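Local coordinates for protein Non-reducing end alpha-L-arabinofuranosidase BoGH43B (Bacteroides ovatus, PDB 5JOZ) that removes terminal non-reducing alpha-L-arabinofuranoside residues from xyloglucan side chains, converting S units to X units as part of xyloglucan degradation, at residues L343-F352 and M483-N492; F352-F360 and V390-D400. All blocks are in the same frame, centred on the assembly; numbering follows the deposited sequence.

Contact 1 (L343-F352 and M483-N492); sequences LRLKGTAINF and MYASGNGQAN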
loop_
_atom_site.group_PDB
_atom_site.type_symbol
_atom_site.label_atom_id
_atom_site.label_comp_id
_atom_site.label_asym_id
_atom_site.label_seq_id
_atom_site.Cartn_x
_atom_site.Cartn_y
_atom_site.Cartn_z
ATOM N N LEU A 343 -10.226 -9.591 19.963
ATOM C CA LEU A 343 -10.777 -8.551 19.088
ATOM C C LEU A 343 -12.238 -8.890 18.812
ATOM O O LEU A 343 -12.530 -9.906 18.169
ATOM C CB LEU A 343 -10.011 -8.443 17.773
ATOM C CG LEU A 343 -10.593 -7.428 16.777
ATOM C CD1 LEU A 343 -10.606 -5.989 17.283
ATOM C CD2 LEU A 343 -9.813 -7.537 15.492
ATOM N N ARG A 344 -13.140 -8.042 19.303
ATOM C CA ARG A 344 -14.576 -8.198 19.085
ATOM C C ARG A 344 -14.988 -7.432 17.835
ATOM O O ARG A 344 -14.838 -6.209 17.772
ATOM C CB ARG A 344 -15.350 -7.679 20.288
ATOM C CG ARG A 344 -16.862 -7.759 20.148
ATOM C CD ARG A 344 -17.575 -7.820 21.492
ATOM N NE ARG A 344 -17.404 -9.119 22.154
ATOM C CZ ARG A 344 -17.873 -9.426 23.358
ATOM N NH1 ARG A 344 -18.550 -8.536 24.075
ATOM N NH2 ARG A 344 -17.664 -10.635 23.861
ATOM N N LEU A 345 -15.510 -8.162 16.856
ATOM C CA LEU A 345 -15.999 -7.597 15.598
ATOM C C LEU A 345 -17.520 -7.708 15.566
ATOM O O LEU A 345 -18.073 -8.799 15.711
ATOM C CB LEU A 345 -15.363 -8.347 14.420
ATOM C CG LEU A 345 -15.159 -7.563 13.127
ATOM C CD1 LEU A 345 -14.297 -6.333 13.355
ATOM C CD2 LEU A 345 -14.545 -8.476 12.080
ATOM N N LYS A 346 -18.188 -6.564 15.441
ATOM C CA LYS A 346 -19.648 -6.503 15.337
ATOM C C LYS A 346 -20.044 -6.274 13.877
ATOM O O LYS A 346 -19.881 -5.179 13.337
ATOM C CB LYS A 346 -20.208 -5.360 16.173
ATOM C CG LYS A 346 -19.991 -5.465 17.664
ATOM C CD LYS A 346 -20.973 -4.549 18.386
ATOM C CE LYS A 346 -20.963 -4.748 19.893
ATOM N NZ LYS A 346 -19.773 -4.132 20.531
ATOM N N GLY A 347 -20.578 -7.300 13.242
ATOM C CA GLY A 347 -21.019 -7.177 11.870
ATOM C C GLY A 347 -22.270 -6.334 11.791
ATOM O O GLY A 347 -23.219 -6.582 12.525
ATOM N N THR A 348 -22.257 -5.338 10.909
ATOM C CA THR A 348 -23.400 -4.470 10.684
ATOM C C THR A 348 -24.118 -4.938 9.422
ATOM O O THR A 348 -23.743 -5.953 8.829
ATOM C CB THR A 348 -22.939 -3.006 10.514
ATOM O OG1 THR A 348 -22.190 -2.871 9.299
ATOM C CG2 THR A 348 -22.080 -2.573 11.692
ATOM N N ALA A 349 -25.151 -4.195 9.022
ATOM C CA ALA A 349 -25.806 -4.374 7.708
ATOM C C ALA A 349 -24.847 -4.198 6.542
ATOM O O ALA A 349 -25.022 -4.840 5.503
ATOM C CB ALA A 349 -26.970 -3.398 7.552
ATOM N N ILE A 350 -23.847 -3.329 6.725
ATOM C CA ILE A 350 -22.874 -3.007 5.683
ATOM C C ILE A 350 -22.117 -4.275 5.278
ATOM O O ILE A 350 -21.635 -5.009 6.147
ATOM C CB ILE A 350 -21.831 -1.952 6.154
ATOM C CG1 ILE A 350 -22.478 -0.701 6.797
ATOM C CG2 ILE A 350 -20.925 -1.546 4.994
ATOM C CD1 ILE A 350 -23.640 -0.125 6.020
ATOM N N ASN A 351 -22.066 -4.546 3.975
ATOM C CA ASN A 351 -21.097 -5.491 3.382
ATOM C C ASN A 351 -20.209 -4.730 2.367
ATOM O O ASN A 351 -20.104 -3.502 2.456
ATOM C CB ASN A 351 -21.792 -6.747 2.804
ATOM C CG ASN A 351 -22.784 -6.444 1.676
ATOM O OD1 ASN A 351 -22.684 -5.446 0.957
ATOM N ND2 ASN A 351 -23.755 -7.339 1.515
ATOM N N PHE A 352 -19.564 -5.427 1.430
ATOM C CA PHE A 352 -18.671 -4.766 0.460
ATOM C C PHE A 352 -19.406 -4.011 -0.662
ATOM O O PHE A 352 -18.822 -3.137 -1.303
ATOM C CB PHE A 352 -17.703 -5.780 -0.170
ATOM C CG PHE A 352 -16.862 -6.530 0.830
ATOM C CD1 PHE A 352 -15.901 -5.867 1.587
ATOM C CD2 PHE A 352 -17.022 -7.900 1.010
ATOM C CE1 PHE A 352 -15.123 -6.553 2.511
ATOM C CE2 PHE A 352 -16.247 -8.595 1.934
ATOM C CZ PHE A 352 -15.296 -7.922 2.685
ATOM N N MET A 483 -10.035 -10.248 9.034
ATOM C CA MET A 483 -11.201 -10.647 9.827
ATOM C C MET A 483 -12.400 -9.851 9.335
ATOM O O MET A 483 -12.259 -8.697 8.920
ATOM C CB MET A 483 -10.955 -10.378 11.313
ATOM C CG MET A 483 -9.790 -11.177 11.870
ATOM S SD MET A 483 -9.166 -10.619 13.456
ATOM C CE MET A 483 -8.344 -9.102 12.981
ATOM N N TYR A 484 -13.570 -10.470 9.380
ATOM C CA TYR A 484 -14.768 -9.905 8.764
ATOM C C TYR A 484 -16.031 -10.367 9.482
ATOM O O TYR A 484 -16.112 -11.519 9.906
ATOM C CB TYR A 484 -14.826 -10.328 7.297
ATOM C CG TYR A 484 -16.015 -9.821 6.523
ATOM C CD1 TYR A 484 -16.167 -8.464 6.269
ATOM C CD2 TYR A 484 -16.984 -10.703 6.011
ATOM C CE1 TYR A 484 -17.242 -7.986 5.531
ATOM C CE2 TYR A 484 -18.068 -10.233 5.272
ATOM C CZ TYR A 484 -18.189 -8.871 5.038
ATOM O OH TYR A 484 -19.248 -8.362 4.324
ATOM N N ALA A 485 -16.996 -9.452 9.602
ATOM C CA ALA A 485 -18.343 -9.746 10.059
ATOM C C ALA A 485 -19.375 -8.897 9.292
ATOM O O ALA A 485 -19.170 -7.714 9.081
ATOM C CB ALA A 485 -18.447 -9.466 11.549
ATOM N N SER A 486 -20.489 -9.501 8.898
ATOM C CA SER A 486 -21.581 -8.767 8.261
ATOM C C SER A 486 -22.909 -9.506 8.417
ATOM O O SER A 486 -22.959 -10.734 8.317
ATOM C CB SER A 486 -21.275 -8.553 6.775
ATOM O OG SER A 486 -22.364 -7.951 6.090
ATOM N N GLY A 487 -23.980 -8.754 8.654
ATOM C CA GLY A 487 -25.325 -9.307 8.643
ATOM C C GLY A 487 -26.098 -9.053 7.362
ATOM O O GLY A 487 -27.276 -9.368 7.302
ATOM N N ASN A 488 -25.460 -8.457 6.354
ATOM C CA ASN A 488 -26.027 -8.349 4.996
ATOM C C ASN A 488 -27.468 -7.798 4.949
ATOM O O ASN A 488 -28.419 -8.524 4.622
ATOM C CB ASN A 488 -25.929 -9.709 4.280
ATOM C CG ASN A 488 -24.496 -10.131 4.024
ATOM O OD1 ASN A 488 -23.802 -9.528 3.217
ATOM N ND2 ASN A 488 -24.046 -11.169 4.715
ATOM N N GLY A 489 -27.607 -6.514 5.288
ATOM C CA GLY A 489 -28.912 -5.850 5.409
ATOM C C GLY A 489 -29.344 -5.631 6.850
ATOM O O GLY A 489 -30.043 -4.653 7.144
ATOM N N GLN A 490 -28.931 -6.539 7.743
ATOM C CA GLN A 490 -29.165 -6.432 9.193
ATOM C C GLN A 490 -27.836 -6.405 9.924
ATOM O O GLN A 490 -26.831 -6.847 9.395
ATOM C CB GLN A 490 -29.937 -7.654 9.710
ATOM C CG GLN A 490 -31.095 -8.133 8.856
ATOM C CD GLN A 490 -32.153 -7.078 8.647
ATOM O OE1 GLN A 490 -32.320 -6.168 9.467
ATOM N NE2 GLN A 490 -32.884 -7.194 7.543
ATOM N N ALA A 491 -27.840 -5.923 11.160
ATOM C CA ALA A 491 -26.710 -6.131 12.068
ATOM C C ALA A 491 -26.667 -7.597 12.502
ATOM O O ALA A 491 -27.706 -8.259 12.536
ATOM C CB ALA A 491 -26.832 -5.232 13.292
ATOM N N ASN A 492 -25.470 -8.098 12.817
ATOM C CA ASN A 492 -25.327 -9.414 13.449
ATOM C C ASN A 492 -25.892 -9.311 14.863
ATOM O O ASN A 492 -25.669 -8.320 15.546
ATOM C CB ASN A 492 -23.854 -9.898 13.506
ATOM C CG ASN A 492 -23.385 -10.573 12.218
ATOM O OD1 ASN A 492 -24.168 -10.843 11.313
ATOM N ND2 ASN A 492 -22.087 -10.859 12.144
HETATM O O HOH W 1 -20.649 -9.901 14.611
HETATM O O HOH W 2 -20.270 -5.316 8.653
#
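Phe-352 and Tyr-484 lie almost parallel, planes at 12° and centroids 4.7 Å apart, but strongly offset, so that they meet mainly through their rims. Over one Tyr-484 face sits Phe-352 CZ, 3.4 Å from Tyr-484 CE1; the Tyr-484 hydroxyl in turn lies over a Phe-352 face. The amides of Asn-351 and Asn-488 are turned 53° apart: Asn-351 ND2 gives a nearly straight bond (2.8 Å) to an in-plane lone pair of Asn-488 OD1, whose ND2 is held by Glu-386 and Asn-384.

Three backbone hydrogen bonds join the loops: Gly-347 O accepts from Asn-492 N at 2.7 Å, Thr-348 O from Gly-487 N, and Ala-349 O from Gly-489 N. Glycine suits position 347, where a side chain would run into Ser-486 and Asn-492. Ser-486 OG donates to Ile-350 O and accepts from Asn-488 N, making an ST turn. Leu-345 CD2 lies 3.5 Å from Tyr-484 N.

In this beta sandwich, the concanavalin A-like domain, the chemistry thus passes from apolar packing between facing strands of the two sheets to two loops joined by three peptide hydrogen bonds, with water 2 meeting Thr-348 N, Ile-350 O and Ala-485 O.

Contact 2 (F352-F360 and V390-D400); sequences FTTNDSPSF and VVRADDKNHYD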
loop_
_atom_site.group_PDB
_atom_site.type_symbol
_atom_site.label_atom_id
_atom_site.label_comp_id
_atom_site.label_asym_id
_atom_site.label_seq_id
_atom_site.Cartn_x
_atom_site.Cartn_y
_atom_site.Cartn_z
ATOM N N PHE A 352 -19.564 -5.427 1.430
ATOM C CA PHE A 352 -18.671 -4.766 0.460
ATOM C C PHE A 352 -19.406 -4.011 -0.662
ATOM O O PHE A 352 -18.822 -3.137 -1.303
ATOM C CB PHE A 352 -17.703 -5.780 -0.170
ATOM C CG PHE A 352 -16.862 -6.530 0.830
ATOM C CD1 PHE A 352 -15.901 -5.867 1.587
ATOM C CD2 PHE A 352 -17.022 -7.900 1.010
ATOM C CE1 PHE A 352 -15.123 -6.553 2.511
ATOM C CE2 PHE A 352 -16.247 -8.595 1.934
ATOM C CZ PHE A 352 -15.296 -7.922 2.685
ATOM N N THR A 353 -20.677 -4.352 -0.879
ATOM C CA THR A 353 -21.486 -3.833 -1.991
ATOM C C THR A 353 -21.785 -2.326 -1.943
ATOM O O THR A 353 -22.257 -1.775 -2.937
ATOM C CB THR A 353 -22.835 -4.590 -2.077
ATOM O OG1 THR A 353 -22.617 -5.986 -1.840
ATOM C CG2 THR A 353 -23.508 -4.412 -3.446
ATOM N N THR A 354 -21.546 -1.669 -0.807
ATOM C CA THR A 354 -21.577 -0.200 -0.741
ATOM C C THR A 354 -20.176 0.377 -0.619
ATOM O O THR A 354 -19.215 -0.336 -0.354
ATOM C CB THR A 354 -22.410 0.313 0.455
ATOM O OG1 THR A 354 -21.846 -0.166 1.687
ATOM C CG2 THR A 354 -23.867 -0.137 0.326
ATOM N N ASN A 355 -20.089 1.689 -0.798
ATOM C CA ASN A 355 -18.861 2.441 -0.581
ATOM C C ASN A 355 -18.905 3.193 0.768
ATOM O O ASN A 355 -18.918 4.421 0.816
ATOM C CB ASN A 355 -18.621 3.417 -1.751
ATOM C CG ASN A 355 -18.278 2.717 -3.059
ATOM O OD1 ASN A 355 -18.225 1.488 -3.141
ATOM N ND2 ASN A 355 -18.031 3.509 -4.096
ATOM N N ASP A 356 -18.970 2.448 1.864
ATOM C CA ASP A 356 -18.566 2.984 3.173
ATOM C C ASP A 356 -17.736 1.906 3.877
ATOM O O ASP A 356 -16.946 1.256 3.199
ATOM C CB ASP A 356 -19.745 3.580 3.980
ATOM C CG ASP A 356 -20.833 2.588 4.274
ATOM O OD1 ASP A 356 -20.926 1.559 3.561
ATOM O OD2 ASP A 356 -21.604 2.864 5.220
ATOM N N SER A 357 -17.868 1.717 5.190
ATOM C CA SER A 357 -16.911 0.909 5.942
ATOM C C SER A 357 -17.551 -0.333 6.563
ATOM O O SER A 357 -18.160 -0.247 7.643
ATOM C CB SER A 357 -16.242 1.761 7.013
ATOM O OG SER A 357 -15.145 1.079 7.587
ATOM N N PRO A 358 -17.394 -1.503 5.900
ATOM C CA PRO A 358 -17.825 -2.757 6.505
ATOM C C PRO A 358 -16.936 -3.161 7.683
ATOM O O PRO A 358 -15.792 -2.724 7.766
ATOM C CB PRO A 358 -17.694 -3.767 5.362
ATOM C CG PRO A 358 -16.715 -3.185 4.418
ATOM C CD PRO A 358 -16.652 -1.715 4.642
ATOM N N SER A 359 -17.466 -3.983 8.583
ATOM C CA SER A 359 -16.695 -4.493 9.717
ATOM C C SER A 359 -15.609 -5.499 9.241
ATOM O O SER A 359 -15.756 -6.723 9.331
ATOM C CB SER A 359 -17.630 -5.111 10.763
ATOM O OG SER A 359 -18.703 -4.226 11.072
ATOM N N PHE A 360 -14.528 -4.936 8.724
ATOM C CA PHE A 360 -13.415 -5.676 8.151
ATOM C C PHE A 360 -12.150 -5.091 8.750
ATOM O O PHE A 360 -12.023 -3.869 8.846
ATOM C CB PHE A 360 -13.396 -5.512 6.624
ATOM C CG PHE A 360 -12.158 -6.068 5.956
ATOM C CD1 PHE A 360 -10.994 -5.302 5.853
ATOM C CD2 PHE A 360 -12.166 -7.338 5.405
ATOM C CE1 PHE A 360 -9.870 -5.804 5.238
ATOM C CE2 PHE A 360 -11.042 -7.851 4.785
ATOM C CZ PHE A 360 -9.892 -7.083 4.703
ATOM N N VAL A 390 -11.454 -13.216 5.219
ATOM C CA VAL A 390 -11.672 -12.856 3.822
ATOM C C VAL A 390 -10.342 -12.573 3.119
ATOM O O VAL A 390 -9.456 -11.922 3.687
ATOM C CB VAL A 390 -12.613 -11.633 3.702
ATOM C CG1 VAL A 390 -12.743 -11.160 2.249
ATOM C CG2 VAL A 390 -13.981 -11.994 4.269
ATOM N N VAL A 391 -10.224 -13.091 1.897
ATOM C CA VAL A 391 -9.182 -12.720 0.959
ATOM C C VAL A 391 -9.852 -11.682 0.079
ATOM O O VAL A 391 -10.754 -12.011 -0.694
ATOM C CB VAL A 391 -8.708 -13.935 0.122
ATOM C CG1 VAL A 391 -7.598 -13.542 -0.831
ATOM C CG2 VAL A 391 -8.238 -15.066 1.033
ATOM N N ARG A 392 -9.441 -10.426 0.229
ATOM C CA ARG A 392 -10.031 -9.323 -0.513
ATOM C C ARG A 392 -9.065 -8.861 -1.567
ATOM O O ARG A 392 -7.903 -8.640 -1.265
ATOM C CB ARG A 392 -10.343 -8.148 0.413
ATOM C CG ARG A 392 -10.589 -6.798 -0.282
ATOM C CD ARG A 392 -10.885 -5.767 0.792
ATOM N NE ARG A 392 -11.090 -4.424 0.260
ATOM C CZ ARG A 392 -12.221 -3.981 -0.287
ATOM N NH1 ARG A 392 -13.308 -4.762 -0.380
ATOM N NH2 ARG A 392 -12.272 -2.730 -0.736
ATOM N N ALA A 393 -9.566 -8.709 -2.795
ATOM C CA ALA A 393 -8.901 -7.921 -3.831
ATOM C C ALA A 393 -9.582 -6.556 -3.943
ATOM O O ALA A 393 -8.928 -5.514 -3.881
ATOM C CB ALA A 393 -8.940 -8.663 -5.148
ATOM N N ASP A 394 -10.898 -6.564 -4.094
ATOM C CA ASP A 394 -11.697 -5.330 -4.075
ATOM C C ASP A 394 -13.146 -5.678 -3.675
ATOM O O ASP A 394 -13.408 -6.802 -3.249
ATOM C CB ASP A 394 -11.581 -4.569 -5.424
ATOM C CG ASP A 394 -12.062 -5.389 -6.628
ATOM O OD1 ASP A 394 -13.085 -6.079 -6.515
ATOM O OD2 ASP A 394 -11.422 -5.336 -7.704
ATOM N N ASP A 395 -14.071 -4.733 -3.818
ATOM C CA ASP A 395 -15.478 -4.942 -3.419
ATOM C C ASP A 395 -16.219 -6.015 -4.225
ATOM O O ASP A 395 -17.203 -6.558 -3.750
ATOM C CB ASP A 395 -16.270 -3.618 -3.497
ATOM C CG ASP A 395 -15.797 -2.576 -2.479
ATOM O OD1 ASP A 395 -15.069 -2.950 -1.533
ATOM O OD2 ASP A 395 -16.163 -1.380 -2.617
ATOM N N LYS A 396 -15.754 -6.287 -5.440
ATOM C CA LYS A 396 -16.372 -7.254 -6.347
ATOM C C LYS A 396 -15.608 -8.574 -6.435
ATOM O O LYS A 396 -16.075 -9.492 -7.096
ATOM C CB LYS A 396 -16.486 -6.640 -7.766
ATOM C CG LYS A 396 -17.363 -5.389 -7.835
ATOM C CD LYS A 396 -17.312 -4.694 -9.186
ATOM C CE LYS A 396 -18.187 -3.443 -9.162
ATOM N NZ LYS A 396 -18.063 -2.596 -10.385
ATOM N N ASN A 397 -14.431 -8.672 -5.810
ATOM C CA ASN A 397 -13.573 -9.850 -5.956
ATOM C C ASN A 397 -12.911 -10.210 -4.628
ATOM O O ASN A 397 -12.008 -9.519 -4.153
ATOM C CB ASN A 397 -12.533 -9.605 -7.048
ATOM C CG ASN A 397 -13.149 -9.577 -8.450
ATOM O OD1 ASN A 397 -13.296 -10.612 -9.112
ATOM N ND2 ASN A 397 -13.497 -8.385 -8.912
ATOM N N HIS A 398 -13.383 -11.295 -4.030
ATOM C CA HIS A 398 -12.958 -11.691 -2.694
ATOM C C HIS A 398 -13.434 -13.089 -2.362
ATOM O O HIS A 398 -14.533 -13.482 -2.772
ATOM C CB HIS A 398 -13.520 -10.723 -1.637
ATOM C CG HIS A 398 -15.012 -10.570 -1.682
ATOM N ND1 HIS A 398 -15.862 -11.340 -0.918
ATOM C CD2 HIS A 398 -15.806 -9.737 -2.399
ATOM C CE1 HIS A 398 -17.113 -10.992 -1.157
ATOM N NE2 HIS A 398 -17.107 -10.015 -2.046
ATOM N N TYR A 399 -12.623 -13.820 -1.598
ATOM C CA TYR A 399 -12.968 -15.173 -1.141
ATOM C C TYR A 399 -13.280 -15.118 0.338
ATOM O O TYR A 399 -12.465 -14.637 1.111
ATOM C CB TYR A 399 -11.808 -16.131 -1.368
ATOM C CG TYR A 399 -11.294 -16.193 -2.798
ATOM C CD1 TYR A 399 -12.173 -16.305 -3.880
ATOM C CD2 TYR A 399 -9.921 -16.170 -3.067
ATOM C CE1 TYR A 399 -11.707 -16.380 -5.178
ATOM C CE2 TYR A 399 -9.442 -16.249 -4.370
ATOM C CZ TYR A 399 -10.334 -16.360 -5.422
ATOM O OH TYR A 399 -9.867 -16.451 -6.712
ATOM N N ASP A 400 -14.440 -15.642 0.732
ATOM C CA ASP A 400 -14.948 -15.504 2.092
ATOM C C ASP A 400 -14.981 -16.837 2.831
ATOM O O ASP A 400 -15.778 -17.709 2.496
ATOM C CB ASP A 400 -16.372 -14.938 2.043
ATOM C CG ASP A 400 -16.441 -13.527 1.500
ATOM O OD1 ASP A 400 -15.392 -12.858 1.349
ATOM O OD2 ASP A 400 -17.572 -13.073 1.219
HETATM O O HOH W 3 -16.530 -1.995 0.636
HETATM O O HOH W 4 -16.051 0.403 -4.805
#
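The edge of Phe-352 points at the face of His-398 in an edge-to-face pair, planes at 53°, with Phe-352 CD2 3.7 Å from His-398 NE2. The imidazole is turned to receive it because CG lies between the backbone N and the carbonyl carbon (chi1 55°), and His-398 ND1 donates to Asp-400 OD1 (2.8 Å), which restrains the ring's rotation.

Apolar packing centres on Val-390, which is compact and branched and touches both rings, with CG1 4.1 Å from Phe-352 CZ and CB at the edge of Phe-360.

Charge makes the third group. The extended Arg-392 chain, also bound by Glu-34 and Tyr-35, brings NH1 obliquely to 3.4 Å from Phe-352 CD1, while NH1 and NH2 together grip the single atom Asp-395 OD1 within the guanidinium plane. Asp-395 OD2 pairs with Arg-327, and water 4 joins it to Asn-355 OD1. With an alanine here, Arg-327 and that water would probably lose this acceptor, and the guanidinium would be freer to shift beside Phe-352.

The contact packs the loop leading into strand 359-364 against the hairpin of strands 389-392 and 397-406 in the concanavalin A-like domain. Ile-326 of strand 325-326 packs on Phe-352, Phe-360 and Arg-392. Strand 389-392 lies between 480-486 and 397-406, the latter neighbouring 409-418, where Thr-417 touches His-398 and Arg-415 pairs with Asp-400.

In the fold
Both contacts belong to the C-terminal concanavalin A-like domain. From the N-terminal side, the chain runs along strand 343-345 of one sheet, then through the loop carrying Phe-352, which serves both contacts, into strand 359-364 of the other. Contact 2 closes a short loop when residues 390-400 arrive, 30 residues after 360. Contact 1 closes only at 483-492, 131 residues beyond 352, so the smaller closure lies within the larger. Strand 480-486 has 359-364 and 389-392 as neighbours, and thereby joins the two contacts in one sheet. Between them, Lys-346 O probably accepts a hydrogen bond from Ser-359 OG, and Ala-485 N probably donates to Ser-359 O.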